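Local coordinates for stress-response A/B barrel domain-containing protein (Thermobifida fusca, PDB 3BGU) that is of unknown function but forms a dimer of ferredoxin-like subunits and holds a nitrobenzene molecule in a pocket, consistent with binding a small ligand, at residues Gly70-Ala75 / Leu106-Ala111; Ala45-Pro50 / Tyr59-Asp64. All coordinates share one frame; numbering follows the deposited sequence.

Contact 1: residues Gly70-Ala75 / Leu106-Ala111. With NBZ (nitrobenzene), chain N; EDO (1,2-ethanediol), chain I; EDO (1,2-ethanediol), chain K.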
ATOM      1  N   GLY A  70     -10.658  12.005  -4.463  1.00  5.69           N
ATOM      2  CA  GLY A  70      -9.330  12.517  -4.101  1.00  4.60           C
ATOM      3  C   GLY A  70      -8.265  11.463  -4.051  1.00  2.62           C
ATOM      4  O   GLY A  70      -7.104  11.789  -3.774  1.00  2.66           O
ATOM      5  N   ASN A  71      -8.643  10.227  -4.340  1.00  2.44           N
ATOM      6  CA  ASN A  71      -7.667   9.130  -4.353  1.00  2.55           C
ATOM      7  C   ASN A  71      -6.673   9.310  -5.500  1.00  2.11           C
ATOM      8  O   ASN A  71      -6.952   9.970  -6.508  1.00  2.48           O
ATOM      9  CB  ASN A  71      -8.327   7.773  -4.579  1.00  2.37           C
ATOM     10  CG  ASN A  71      -8.919   7.183  -3.370  1.00  3.93           C
ATOM     11  OD1 ASN A  71      -8.948   7.792  -2.302  1.00  4.19           O
ATOM     12  ND2 ASN A  71      -9.383   5.927  -3.517  1.00  3.76           N
ATOM     13  N   TYR A  72      -5.533   8.641  -5.349  1.00  2.14           N
ATOM     14  CA  TYR A  72      -4.596   8.502  -6.452  1.00  2.43           C
ATOM     15  C   TYR A  72      -5.129   7.445  -7.396  1.00  2.58           C
ATOM     16  O   TYR A  72      -6.224   6.925  -7.175  1.00  2.98           O
ATOM     17  CB  TYR A  72      -3.180   8.229  -5.909  1.00  4.36           C
ATOM     18  CG  TYR A  72      -2.370   9.457  -5.666  1.00  5.13           C
ATOM     19  CD1 TYR A  72      -2.984  10.666  -5.398  1.00  3.34           C
ATOM     20  CD2 TYR A  72      -0.995   9.408  -5.713  1.00  7.48           C
ATOM     21  CE1 TYR A  72      -2.245  11.805  -5.216  1.00 10.26           C
ATOM     22  CE2 TYR A  72      -0.225  10.544  -5.515  1.00  8.61           C
ATOM     23  CZ  TYR A  72      -0.883  11.754  -5.268  1.00 11.07           C
ATOM     24  OH  TYR A  72      -0.233  12.973  -5.101  1.00 11.54           O
ATOM     25  N   ASP A  73      -4.389   7.154  -8.472  1.00  2.47           N
ATOM     26  CA  ASP A  73      -4.927   6.387  -9.583  1.00  2.55           C
ATOM     27  C   ASP A  73      -4.524   4.921  -9.607  1.00  2.51           C
ATOM     28  O   ASP A  73      -5.140   4.145 -10.330  1.00  3.43           O
ATOM     29  CB  ASP A  73      -4.458   6.997 -10.913  1.00  2.58           C
ATOM     30  CG  ASP A  73      -4.997   8.386 -11.107  1.00  4.14           C
ATOM     31  OD1 ASP A  73      -6.214   8.487 -11.270  1.00  5.00           O
ATOM     32  OD2 ASP A  73      -4.239   9.373 -10.968  1.00 11.01           O
ATOM     33  N   PHE A  74      -3.419   4.562  -8.947  1.00  2.34           N
ATOM     34  CA  PHE A  74      -2.799   3.243  -9.122  1.00  2.29           C
ATOM     35  C   PHE A  74      -1.905   2.959  -7.905  1.00  2.60           C
ATOM     36  O   PHE A  74      -1.264   3.892  -7.392  1.00  3.71           O
ATOM     37  CB  PHE A  74      -2.015   3.226 -10.486  1.00  2.18           C
ATOM     38  CG  PHE A  74      -1.780   1.855 -11.020  1.00  2.62           C
ATOM     39  CD1 PHE A  74      -0.729   1.117 -10.550  1.00  2.16           C
ATOM     40  CD2 PHE A  74      -2.598   1.338 -12.029  1.00  2.41           C
ATOM     41  CE1 PHE A  74      -0.474  -0.145 -11.016  1.00  2.89           C
ATOM     42  CE2 PHE A  74      -2.361   0.033 -12.496  1.00  2.60           C
ATOM     43  CZ  PHE A  74      -1.299  -0.701 -11.960  1.00  5.77           C
ATOM     44  N   ALA A  75      -1.843   1.677  -7.526  1.00  2.60           N
ATOM     45  CA  ALA A  75      -1.018   1.162  -6.413  1.00  3.32           C
ATOM     46  C   ALA A  75      -0.155   0.011  -6.882  1.00  3.51           C
ATOM     47  O   ALA A  75      -0.632  -0.838  -7.687  1.00  2.69           O
ATOM     48  CB  ALA A  75      -1.922   0.673  -5.242  1.00  3.24           C
ATOM     49  N   LEU A 106       3.742  10.001 -14.827  1.00  4.96           N
ATOM     50  CA  LEU A 106       3.484  10.434 -13.455  1.00  3.01           C
ATOM     51  C   LEU A 106       3.238  11.918 -13.275  1.00  5.20           C
ATOM     52  O   LEU A 106       3.997  12.736 -13.777  1.00  5.06           O
ATOM     53  CB  LEU A 106       4.651  10.035 -12.555  1.00  4.70           C
ATOM     54  CG  LEU A 106       4.804   8.520 -12.324  1.00  3.68           C
ATOM     55  CD1 LEU A 106       6.105   8.188 -11.530  1.00  4.51           C
ATOM     56  CD2 LEU A 106       3.610   7.888 -11.641  1.00  5.70           C
ATOM     57  N   ALA A 107       2.167  12.262 -12.550  1.00  6.69           N
ATOM     58  CA  ALA A 107       1.999  13.600 -12.006  1.00  6.79           C
ATOM     59  C   ALA A 107       2.555  13.605 -10.591  1.00  5.73           C
ATOM     60  O   ALA A 107       3.167  14.585 -10.139  1.00  6.84           O
ATOM     61  CB  ALA A 107       0.519  14.038 -12.028  1.00  5.68           C
ATOM     62  N   ASP A 108       2.367  12.483  -9.889  1.00  4.46           N
ATOM     63  CA  ASP A 108       2.964  12.291  -8.622  1.00  2.79           C
ATOM     64  C   ASP A 108       3.135  10.811  -8.277  1.00  3.22           C
ATOM     65  O   ASP A 108       2.472   9.950  -8.840  1.00  4.37           O
ATOM     66  CB  ASP A 108       2.147  12.956  -7.555  1.00  4.57           C
ATOM     67  CG  ASP A 108       2.883  13.024  -6.279  1.00 12.86           C
ATOM     68  OD1 ASP A 108       4.163  13.149  -6.312  1.00 11.47           O
ATOM     69  OD2 ASP A 108       2.188  12.939  -5.262  1.00 14.17           O
ATOM     70  N   ARG A 109       4.063  10.566  -7.362  1.00  2.27           N
ATOM     71  CA  ARG A 109       4.311   9.214  -6.819  1.00  2.68           C
ATOM     72  C   ARG A 109       4.650   9.368  -5.337  1.00  2.47           C
ATOM     73  O   ARG A 109       5.523  10.201  -4.997  1.00  3.55           O
ATOM     74  CB  ARG A 109       5.488   8.560  -7.503  1.00  2.41           C
ATOM     75  CG  ARG A 109       5.980   7.249  -6.920  1.00  3.77           C
ATOM     76  CD  ARG A 109       7.309   6.782  -7.516  1.00  3.47           C
ATOM     77  NE  ARG A 109       7.779   5.582  -6.851  1.00  4.07           N
ATOM     78  CZ  ARG A 109       8.496   5.579  -5.723  1.00  4.11           C
ATOM     79  NH1 ARG A 109       8.823   6.710  -5.101  1.00  9.28           N
ATOM     80  NH2 ARG A 109       8.870   4.438  -5.145  1.00  4.53           N
ATOM     81  N   VAL A 110       3.987   8.611  -4.446  1.00  2.91           N
ATOM     82  CA  VAL A 110       4.339   8.642  -3.052  1.00  5.04           C
ATOM     83  C   VAL A 110       4.597   7.212  -2.635  1.00  2.51           C
ATOM     84  O   VAL A 110       3.893   6.279  -3.097  1.00  2.59           O
ATOM     85  CB  VAL A 110       3.227   9.243  -2.199  1.00  2.47           C
ATOM     86  CG1 VAL A 110       3.541   9.040  -0.695  1.00  9.79           C
ATOM     87  CG2 VAL A 110       2.985  10.708  -2.519  1.00  4.91           C
ATOM     88  N   ALA A 111       5.602   7.009  -1.800  1.00  2.98           N
ATOM     89  CA  ALA A 111       6.045   5.651  -1.416  1.00  2.40           C
ATOM     90  C   ALA A 111       6.348   5.593   0.114  1.00  2.55           C
ATOM     91  O   ALA A 111       6.726   6.589   0.776  1.00  2.55           O
ATOM     92  CB  ALA A 111       7.290   5.256  -2.213  1.00  3.30           C
TER
HETATM   93  C1  NBZ N 112       7.679  -0.338  -7.961  1.00  4.89           C
HETATM   94  C2  NBZ N 112       7.589  -1.491  -8.726  1.00  5.07           C
HETATM   95  C3  NBZ N 112       7.392  -1.427 -10.075  1.00  5.32           C
HETATM   96  C4  NBZ N 112       7.371  -0.190 -10.689  1.00  5.78           C
HETATM   97  C5  NBZ N 112       7.456   0.990  -9.955  1.00  2.42           C
HETATM   98  C6  NBZ N 112       7.648   0.923  -8.566  1.00  2.11           C
HETATM   99  N1  NBZ N 112       7.771   2.091  -7.779  1.00  7.24           N
HETATM  100  O1  NBZ N 112       7.560   3.223  -8.233  1.00  2.61           O
HETATM  101  O2  NBZ N 112       8.074   2.017  -6.566  1.00  2.45           O
HETATM  102  C1  EDO I 107       6.279  12.463  -3.217  1.00  6.15           C
HETATM  103  O1  EDO I 107       5.189  13.221  -3.711  1.00 15.24           O
HETATM  104  C2  EDO I 107       7.173  13.048  -2.123  1.00 16.97           C
HETATM  105  O2  EDO I 107       7.035  14.472  -1.893  1.00 17.48           O
HETATM  106  C1  EDO K 109      -9.448  12.221  -9.861  1.00 16.23           C
HETATM  107  O1  EDO K 109      -9.614  13.546 -10.476  1.00 14.16           O
HETATM  108  C2  EDO K 109     -10.767  11.769  -9.195  1.00 16.25           C
HETATM  109  O2  EDO K 109     -10.789  11.798  -7.716  1.00 17.61           O

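Contact 2: residues Ala45-Pro50 / Tyr59-Asp64. With EDO (1,2-ethanediol), chain E; EDO (1,2-ethanediol), chain H.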
ATOM      1  N   ALA A  45       3.174  -4.514 -17.957  1.00  5.03           N
ATOM      2  CA  ALA A  45       4.582  -4.409 -17.567  1.00  5.86           C
ATOM      3  C   ALA A  45       4.817  -4.931 -16.166  1.00  5.58           C
ATOM      4  O   ALA A  45       5.779  -5.678 -15.953  1.00  5.15           O
ATOM      5  CB  ALA A  45       5.097  -2.966 -17.719  1.00  6.74           C
ATOM      6  N   LEU A  46       3.968  -4.575 -15.205  1.00  2.62           N
ATOM      7  CA  LEU A  46       4.120  -4.991 -13.828  1.00  3.75           C
ATOM      8  C   LEU A  46       3.920  -6.528 -13.729  1.00  4.84           C
ATOM      9  O   LEU A  46       4.483  -7.173 -12.839  1.00  5.05           O
ATOM     10  CB  LEU A  46       3.220  -4.224 -12.848  1.00  5.60           C
ATOM     11  CG  LEU A  46       3.493  -2.731 -12.770  1.00  5.26           C
ATOM     12  CD1 LEU A  46       2.357  -2.037 -12.021  1.00  7.39           C
ATOM     13  CD2 LEU A  46       4.858  -2.500 -12.142  1.00  9.35           C
ATOM     14  N   SER A  47       3.086  -7.086 -14.605  1.00  2.39           N
ATOM     15  CA  SER A  47       2.782  -8.509 -14.571  1.00  2.26           C
ATOM     16  C   SER A  47       3.938  -9.349 -15.138  1.00  4.85           C
ATOM     17  O   SER A  47       4.215 -10.465 -14.691  1.00  3.82           O
ATOM     18  CB  SER A  47       1.517  -8.883 -15.384  1.00  2.92           C
ATOM     19  OG  SER A  47       0.391  -8.123 -14.988  1.00  6.90           O
ATOM     20  N   LYS A  48       4.576  -8.850 -16.209  1.00  2.57           N
ATOM     21  CA  LYS A  48       5.638  -9.581 -16.961  1.00  4.16           C
ATOM     22  C   LYS A  48       7.095  -9.195 -16.606  1.00  2.03           C
ATOM     23  O   LYS A  48       7.997  -9.975 -16.843  1.00  2.52           O
ATOM     24  CB  LYS A  48       5.389  -9.525 -18.483  1.00  6.07           C
ATOM     25  CG  LYS A  48       4.026 -10.190 -18.832  1.00  5.63           C
ATOM     26  CD  LYS A  48       3.979 -10.731 -20.257  1.00  9.41           C
ATOM     27  CE  LYS A  48       2.558 -11.173 -20.586  1.00 17.00           C
ATOM     28  NZ  LYS A  48       2.431 -11.768 -21.919  1.00 25.68           N
ATOM     29  N   LEU A  49       7.278  -8.020 -16.026  1.00  2.21           N
ATOM     30  CA  LEU A  49       8.552  -7.532 -15.516  1.00  2.61           C
ATOM     31  C   LEU A  49       8.555  -7.382 -13.988  1.00  5.14           C
ATOM     32  O   LEU A  49       8.936  -6.352 -13.449  1.00  5.02           O
ATOM     33  CB  LEU A  49       8.826  -6.144 -16.145  1.00  3.59           C
ATOM     34  CG  LEU A  49       9.087  -6.144 -17.630  1.00  3.99           C
ATOM     35  CD1 LEU A  49       9.076  -4.689 -18.137  1.00 11.59           C
ATOM     36  CD2 LEU A  49      10.403  -6.813 -18.032  1.00  7.80           C
ATOM     37  N   PRO A  50       8.217  -8.434 -13.259  1.00  3.66           N
ATOM     38  CA  PRO A  50       8.022  -8.219 -11.849  1.00  4.00           C
ATOM     39  C   PRO A  50       9.310  -8.115 -10.978  1.00  5.50           C
ATOM     40  O   PRO A  50       9.225  -7.870  -9.781  1.00  5.93           O
ATOM     41  CB  PRO A  50       7.256  -9.481 -11.441  1.00  5.53           C
ATOM     42  CG  PRO A  50       7.814 -10.483 -12.239  1.00  7.30           C
ATOM     43  CD  PRO A  50       7.996  -9.839 -13.590  1.00  3.10           C
ATOM     44  N   TYR A  59       3.534  -9.776  -4.407  1.00  4.99           N
ATOM     45  CA  TYR A  59       3.254  -8.480  -5.000  1.00  4.35           C
ATOM     46  C   TYR A  59       1.815  -8.421  -5.385  1.00  3.13           C
ATOM     47  O   TYR A  59       1.172  -9.439  -5.572  1.00  5.95           O
ATOM     48  CB  TYR A  59       4.160  -8.128  -6.171  1.00  3.75           C
ATOM     49  CG  TYR A  59       4.239  -9.107  -7.295  1.00  3.14           C
ATOM     50  CD1 TYR A  59       5.183 -10.112  -7.293  1.00  3.81           C
ATOM     51  CD2 TYR A  59       3.366  -9.023  -8.377  1.00  7.54           C
ATOM     52  CE1 TYR A  59       5.279 -11.016  -8.315  1.00  6.90           C
ATOM     53  CE2 TYR A  59       3.429  -9.912  -9.401  1.00  7.18           C
ATOM     54  CZ  TYR A  59       4.401 -10.902  -9.381  1.00  9.66           C
ATOM     55  OH  TYR A  59       4.467 -11.791 -10.427  1.00  8.65           O
ATOM     56  N   ALA A  60       1.319  -7.188  -5.514  1.00  4.87           N
ATOM     57  CA  ALA A  60      -0.037  -6.923  -5.907  1.00  2.50           C
ATOM     58  C   ALA A  60      -0.048  -5.521  -6.495  1.00  3.01           C
ATOM     59  O   ALA A  60       0.683  -4.640  -6.015  1.00  6.35           O
ATOM     60  CB  ALA A  60      -0.977  -7.051  -4.670  1.00  6.46           C
ATOM     61  N   PHE A  61      -0.870  -5.322  -7.537  1.00  3.21           N
ATOM     62  CA  PHE A  61      -0.993  -3.981  -8.070  1.00  3.99           C
ATOM     63  C   PHE A  61      -2.321  -3.830  -8.800  1.00  3.73           C
ATOM     64  O   PHE A  61      -2.972  -4.820  -9.160  1.00  4.14           O
ATOM     65  CB  PHE A  61       0.151  -3.663  -9.046  1.00  3.47           C
ATOM     66  CG  PHE A  61       0.349  -4.738 -10.091  1.00  2.60           C
ATOM     67  CD1 PHE A  61      -0.451  -4.797 -11.219  1.00  3.81           C
ATOM     68  CD2 PHE A  61       1.296  -5.745  -9.919  1.00  3.33           C
ATOM     69  CE1 PHE A  61      -0.263  -5.818 -12.177  1.00  3.28           C
ATOM     70  CE2 PHE A  61       1.445  -6.745 -10.848  1.00  7.83           C
ATOM     71  CZ  PHE A  61       0.648  -6.806 -11.978  1.00  2.96           C
ATOM     72  N   GLY A  62      -2.724  -2.581  -8.973  1.00  2.82           N
ATOM     73  CA  GLY A  62      -3.976  -2.307  -9.654  1.00  3.62           C
ATOM     74  C   GLY A  62      -4.416  -0.871  -9.670  1.00  2.68           C
ATOM     75  O   GLY A  62      -3.841  -0.003  -8.989  1.00  3.14           O
ATOM     76  N   ALA A  63      -5.401  -0.603 -10.547  1.00  3.54           N
ATOM     77  CA  ALA A  63      -5.959   0.732 -10.731  1.00  2.41           C
ATOM     78  C   ALA A  63      -6.956   1.041  -9.625  1.00  2.88           C
ATOM     79  O   ALA A  63      -7.666   0.165  -9.132  1.00  3.31           O
ATOM     80  CB  ALA A  63      -6.635   0.855 -12.067  1.00  3.72           C
ATOM     81  N   ASP A  64      -7.035   2.323  -9.300  1.00  2.60           N
ATOM     82  CA  ASP A  64      -7.987   2.765  -8.285  1.00  3.92           C
ATOM     83  C   ASP A  64      -9.418   2.452  -8.736  1.00  5.61           C
ATOM     84  O   ASP A  64      -9.741   2.566  -9.943  1.00  4.41           O
ATOM     85  CB  ASP A  64      -7.835   4.257  -8.044  1.00  2.68           C
ATOM     86  CG  ASP A  64      -8.762   4.736  -6.957  1.00  2.60           C
ATOM     87  OD1 ASP A  64      -8.572   4.267  -5.831  1.00  2.65           O
ATOM     88  OD2 ASP A  64      -9.764   5.431  -7.262  1.00  6.12           O
TER
HETATM   89  C1  EDO E 103       5.366  -5.558  -9.604  1.00  5.60           C
HETATM   90  O1  EDO E 103       5.842  -5.738 -10.954  1.00  2.43           O
HETATM   91  C2  EDO E 103       6.118  -6.598  -8.811  1.00  4.86           C
HETATM   92  O2  EDO E 103       7.453  -6.209  -8.580  1.00  6.56           O
HETATM   93  C1  EDO H 106      -2.015  -7.974  -9.466  1.00 10.40           C
HETATM   94  O1  EDO H 106      -2.290  -7.790  -8.072  1.00 10.31           O
HETATM   95  C2  EDO H 106      -0.926  -9.017  -9.585  1.00 21.76           C
HETATM   96  O2  EDO H 106      -1.479 -10.302  -9.319  1.00 19.36           O
HETATM   97  O   HOH W   1       2.883 -11.339 -12.473  1.00 10.46           O

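Contact 1: residues Gly70-Ala75 / Leu106-Ala111
Tyr72 and Asp108 meet through the polar ends of their side chains: Tyr72 OH donates to Asp108 OD2 in a hydrogen bond measured at only 2.4 Å, very short, so its exact length is doubtful. The carboxylate oxygen lies at the edge of the phenol ring, close to its plane, while the plane of the carboxylate stands 80° from that of the ring. Asp108 reaches the hydroxyl because its CG is anti to the backbone N (chi1 -168°). Its other oxygen, OD1, accepts a bond of 2.8 Å from O1 of an ethanediol. Beside the ring, Val110 CG2 comes obliquely to Tyr72 CE2 at 4.4 Å, a looser apolar contact. Tyrosine suits this place, since the ring offers carbon to the valine while the phenol oxygen reaches the acid.

Between Asp108 and Val110, Arg109 points the other way and serves the ligand pocket. Its chain is extended from CG to NE, bringing one edge of the guanidinium to the nitro group of nitrobenzene: NE donates to O1 at 2.7 Å and NH2 to O2 at 2.9 Å, both nearly straight. The paired bonds fix how the nitro group is turned, and His24 NE2 adds another. An alanine in place of Arg109 would leave both nitro oxygens without these donors and is likely to let the ligand turn.

Strand 21-30 is an inner strand of the four-stranded antiparallel sheet of the ferredoxin-like fold, and the tyrosine-aspartate bond reaches over it, past Arg29, from just before strand 74-81 to the outermost strand 106-115. Classic beta bulges mark both flanks, Asp73 and Phe74 opposite Phe28, Ala107 and Asp108 opposite Arg29. Tyr72 also packs on Val110 of the second subunit, whereas Phe74 lies against helix 36-48.

Contact 2: residues Ala45-Pro50 / Tyr59-Asp64
Phe61 reaches from strand 56-63 toward the last turn of the helix and turns one ring face to Leu46, the two side chains running past each other in opposite directions. Its CB is 4.0 Å from Leu46 CD1, and the same methyl lies near CG and CD1. CG is set between the backbone N and the carbonyl carbon (chi1 50°), which puts Leu46 CB 3.6 Å from the Phe61 ring centroid and 8° off its normal, a CH-pi contact over the face. The ethanediol of chain H lies over the opposite face. Farther out, CE2 comes 3.7 Å from the backbone O of Leu46. At the tip, CZ meets Ser47 OG at 3.3 Å, the oxygen lying at the ring edge in its plane; the serine hydroxyl is hydrogen-bonded to Ile43 O. Phenylalanine fits because it gives the leucine a broad apolar face.

Nearer the helix end, Pro50 CB packs obliquely against Tyr59 CZ at 3.8 Å, the proline presenting its CB and CG to the phenol end of the tyrosine. The phenol oxygen joins a water bridge: the water donates to Ser47 O at 2.7 Å and lies 2.6 Å from Tyr59 OH. The ethanediol of chain E is placed over one face of the tyrosine and donates through O1 to Leu46 O and through O2 to Pro50 O.

The contact packs the end of helix 36-48 against strand 56-63, outermost within this chain. That helix is the crossover of a split beta-alpha-beta unit of the ferredoxin-like fold, joining strands 21-30 and 56-63, which have 74-81 between them. Ala60 and Gly62 make backbone hydrogen bonds with Val77 and Ala75 of strand 74-81, whose Phe74 and Val76 touch Phe61; Pro50 and Leu49 lean on helix 93-102.

Contacts 1 and 2 have centres about 14 Å apart and are tied directly, because strands 56-63 and 74-81 are successive in the chain and adjacent in the antiparallel sheet. Asp64 is the joint: its backbone N lies 2.8 Å from Asp73 O and its OD1 3.0 Å from Asn71 ND2, both probable hydrogen bonds. Gln113 of the second subunit bonds to both Asn71 and Asp64, so this corner also meets the dimer partner. Each contact gives one residue to the nitrobenzene pocket from a different part of the fold. Contact 1 contributes charged Arg109 from the sheet; contact 2 contributes apolar Leu46 from the helix, its side chain about 3 Å from the ligand between nearest atoms.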